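Local coordinates for flagellar pocket-related cytoskeletal protein (Trypanosoma brucei, PDB 6SJQ), which is a cytoskeletal protein of the trypanosome flagellar pocket collar, this piece being the protein's N-terminal ubiquitin-fold domain, which probably serves in protein binding, at residues F6-A11 and C87-F92. Residues are numbered along the deposited sequence; the frame is centred on the assembly and turned at random.
Sequences FLVQVA and CQLYVF
The side-chain amides of Gln9 and Gln88 meet across the two strands with their planes turned 59° apart, and the Tyr90 ring lies obliquely beside Ala11 O, its CD1 3.6 Å from that oxygen. At its edge the same ring takes Phe92 CD1 in plane, while Tyr90 CE2 sits over the centre of one face of the Phe92 ring. The two amide oxygens come close without bonding; Asn20 ND2 donates to Gln9 OE1, Tyr86 O accepts from Gln9 NE2, and Tyr90 OH hydrogen-bonds Asp13 OD2. Bent at chi2 (73°), the Gln88 chain folds its NE2 back to Leu89 O (3.1 Å), which lies in the plane of the Gln88 amide, and NE2 also bonds to Asn20 OD1. Leu89 O is thus gripped from opposite faces, by Gln88 NE2 and by Ala11 N at 2.9 Å. Gln9 N to Cys87 O, Leu89 N to Gln9 O (2.8 Å) and Val91 N to Ala11 O complete the parallel pairing. On the reverse face Val8 CG1 rests on Leu89 CD1 (3.6 Å), and in the conformer given Val10 CG1 lies against Val91 CG2. Helix 31-49 covers Val10, Leu89 and Val91 through Leu34, Ala38 and Phe42. Parallel first and last strands at the middle of a mixed sheet, backed by one helix, are the hallmark of the ubiquitin (beta-grasp) fold.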
ATOM      1  N   PHE A   6       9.273 -11.242   7.611  1.00 14.07           N
ATOM      2  CA  PHE A   6       9.678 -10.432   6.471  1.00 11.10           C
ATOM      3  C   PHE A   6       8.727  -9.239   6.380  1.00 12.06           C
ATOM      4  O   PHE A   6       7.508  -9.422   6.234  1.00 14.90           O
ATOM      5  CB  PHE A   6       9.577 -11.278   5.195  1.00 14.14           C
ATOM      6  CG  PHE A   6      10.170 -10.628   3.979  1.00 16.54           C
ATOM      7  CD1 PHE A   6       9.474  -9.641   3.285  1.00 12.15           C
ATOM      8  CD2 PHE A   6      11.435 -11.006   3.525  1.00 17.04           C
ATOM      9  CE1 PHE A   6      10.021  -9.037   2.158  1.00 19.31           C
ATOM     10  CE2 PHE A   6      11.988 -10.415   2.381  1.00 21.58           C
ATOM     11  CZ  PHE A   6      11.270  -9.423   1.696  1.00 17.67           C
ATOM     12  N   LEU A   7       9.285  -8.022   6.423  1.00 11.18           N
ATOM     13  CA  LEU A   7       8.467  -6.810   6.452  1.00 13.48           C
ATOM     14  C   LEU A   7       8.540  -6.102   5.112  1.00 13.72           C
ATOM     15  O   LEU A   7       9.582  -6.125   4.454  1.00 14.59           O
ATOM     16  CB  LEU A   7       8.955  -5.849   7.545  1.00 12.26           C
ATOM     17  CG  LEU A   7       8.999  -6.550   8.912  1.00 25.38           C
ATOM     18  CD1 LEU A   7       9.683  -5.699   9.973  1.00 43.91           C
ATOM     19  CD2 LEU A   7       7.611  -6.881   9.333  1.00 25.32           C
ATOM     20  N   VAL A   8       7.419  -5.496   4.719  1.00 10.71           N
ATOM     21  CA  VAL A   8       7.381  -4.622   3.554  1.00 10.93           C
ATOM     22  C   VAL A   8       6.622  -3.352   3.943  1.00 14.27           C
ATOM     23  O   VAL A   8       5.604  -3.442   4.607  1.00 12.89           O
ATOM     24  CB  VAL A   8       6.642  -5.299   2.379  1.00 11.17           C
ATOM     25  CG1 VAL A   8       6.671  -4.396   1.154  1.00 16.67           C
ATOM     26  CG2 VAL A   8       7.282  -6.658   2.050  1.00 21.61           C
ATOM     27  N   GLN A   9       7.104  -2.174   3.546  1.00 14.46           N
ATOM     28  CA  GLN A   9       6.342  -0.929   3.762  1.00 13.81           C
ATOM     29  C   GLN A   9       5.517  -0.674   2.523  1.00 11.18           C
ATOM     30  O   GLN A   9       6.051  -0.714   1.413  1.00 11.70           O
ATOM     31  CB  GLN A   9       7.281   0.260   3.954  1.00 12.90           C
ATOM     32  CG  GLN A   9       8.272   0.113   5.094  1.00 18.57           C
ATOM     33  CD  GLN A   9       9.228   1.286   5.142  1.00 25.61           C
ATOM     34  OE1 GLN A   9       8.868   2.375   5.603  1.00 23.44           O
ATOM     35  NE2 GLN A   9      10.443   1.088   4.618  1.00 24.85           N
ATOM     36  N   VAL A  10       4.211  -0.453   2.680  1.00 12.96           N
ATOM     37  CA  VAL A  10       3.350  -0.196   1.527  0.56 14.37           C
ATOM     38  C   VAL A  10       2.644   1.155   1.681  1.00  9.09           C
ATOM     39  O   VAL A  10       1.942   1.401   2.677  1.00 11.77           O
ATOM     40  CB  VAL A  10       2.331  -1.329   1.339  0.56 13.03           C
ATOM     41  CG1 VAL A  10       1.729  -1.251  -0.028  0.56 12.30           C
ATOM     42  CG2 VAL A  10       3.019  -2.676   1.508  0.56 16.44           C
ATOM     43  N   ALA A  11       2.851   2.030   0.703  1.00 10.41           N
ATOM     44  CA  ALA A  11       2.275   3.356   0.746  1.00 11.01           C
ATOM     45  C   ALA A  11       1.243   3.553  -0.357  1.00 11.43           C
ATOM     46  O   ALA A  11       1.285   2.897  -1.407  1.00 11.39           O
ATOM     47  CB  ALA A  11       3.383   4.424   0.642  1.00 11.31           C
ATOM     48  N   CYS A  87      11.747  -3.033   2.379  1.00 13.60           N
ATOM     49  CA  CYS A  87      11.695  -2.194   1.188  1.00 11.39           C
ATOM     50  C   CYS A  87      10.393  -1.377   1.178  1.00 11.13           C
ATOM     51  O   CYS A  87       9.431  -1.713   1.866  1.00 15.76           O
ATOM     52  CB  CYS A  87      11.868  -3.017  -0.085  1.00 10.34           C
ATOM     53  SG  CYS A  87      10.451  -4.034  -0.577  1.00 15.42           S
ATOM     54  N   GLN A  88      10.410  -0.269   0.430  1.00 13.42           N
ATOM     55  CA  GLN A  88       9.258   0.613   0.310  1.00 10.39           C
ATOM     56  C   GLN A  88       8.549   0.428  -1.028  1.00 13.21           C
ATOM     57  O   GLN A  88       9.166   0.543  -2.086  1.00 11.74           O
ATOM     58  CB  GLN A  88       9.703   2.075   0.425  1.00 10.23           C
ATOM     59  CG  GLN A  88       8.522   3.048   0.333  1.00 12.17           C
ATOM     60  CD  GLN A  88       7.676   3.034   1.582  1.00 11.63           C
ATOM     61  OE1 GLN A  88       8.151   3.357   2.691  1.00 13.96           O
ATOM     62  NE2 GLN A  88       6.416   2.625   1.430  1.00 13.82           N
ATOM     63  N   LEU A  89       7.248   0.137  -0.973  1.00 10.31           N
ATOM     64  CA  LEU A  89       6.390   0.035  -2.155  1.00 13.25           C
ATOM     65  C   LEU A  89       5.390   1.194  -2.207  1.00 12.63           C
ATOM     66  O   LEU A  89       5.013   1.760  -1.179  1.00 11.81           O
ATOM     67  CB  LEU A  89       5.593  -1.285  -2.134  1.00 10.89           C
ATOM     68  CG  LEU A  89       6.363  -2.597  -1.974  1.00 13.92           C
ATOM     69  CD1 LEU A  89       5.395  -3.768  -2.103  1.00 18.88           C
ATOM     70  CD2 LEU A  89       7.457  -2.696  -3.010  1.00 15.45           C
ATOM     71  N   TYR A  90       4.961   1.554  -3.411  1.00 11.42           N
ATOM     72  CA  TYR A  90       3.843   2.480  -3.563  1.00 11.93           C
ATOM     73  C   TYR A  90       2.809   1.831  -4.469  1.00 10.67           C
ATOM     74  O   TYR A  90       3.153   1.272  -5.513  1.00 12.20           O
ATOM     75  CB  TYR A  90       4.303   3.794  -4.176  1.00 11.92           C
ATOM     76  CG  TYR A  90       3.178   4.796  -4.312  1.00 13.76           C
ATOM     77  CD1 TYR A  90       2.823   5.623  -3.254  1.00 14.10           C
ATOM     78  CD2 TYR A  90       2.466   4.907  -5.496  1.00 16.43           C
ATOM     79  CE1 TYR A  90       1.788   6.551  -3.383  1.00 16.12           C
ATOM     80  CE2 TYR A  90       1.444   5.828  -5.628  1.00 18.52           C
ATOM     81  CZ  TYR A  90       1.117   6.645  -4.577  1.00 17.86           C
ATOM     82  OH  TYR A  90       0.082   7.544  -4.736  1.00 28.60           O
ATOM     83  N   VAL A  91       1.542   1.914  -4.099  1.00  8.83           N
ATOM     84  CA  VAL A  91       0.509   1.222  -4.863  1.00 10.81           C
ATOM     85  C   VAL A  91      -0.457   2.228  -5.485  1.00 13.11           C
ATOM     86  O   VAL A  91      -1.044   3.060  -4.771  1.00 12.70           O
ATOM     87  CB  VAL A  91      -0.261   0.233  -3.971  1.00 14.44           C
ATOM     88  CG1 VAL A  91      -1.247  -0.584  -4.821  1.00 14.29           C
ATOM     89  CG2 VAL A  91       0.702  -0.688  -3.275  1.00 12.16           C
ATOM     90  N   PHE A  92      -0.603   2.168  -6.816  1.00 11.75           N
ATOM     91  CA  PHE A  92      -1.558   3.021  -7.517  1.00 13.42           C
ATOM     92  C   PHE A  92      -2.922   2.342  -7.579  1.00 12.63           C
ATOM     93  O   PHE A  92      -3.034   1.110  -7.409  1.00 14.50           O
ATOM     94  CB  PHE A  92      -1.101   3.282  -8.963  1.00 14.62           C
ATOM     95  CG  PHE A  92       0.140   4.133  -9.070  1.00 14.37           C
ATOM     96  CD1 PHE A  92       0.041   5.491  -9.320  1.00 18.78           C
ATOM     97  CD2 PHE A  92       1.407   3.569  -8.925  1.00 17.86           C
ATOM     98  CE1 PHE A  92       1.173   6.281  -9.417  1.00 21.35           C
ATOM     99  CE2 PHE A  92       2.546   4.357  -9.024  1.00 19.09           C
ATOM    100  CZ  PHE A  92       2.429   5.708  -9.266  1.00 20.40           C
TER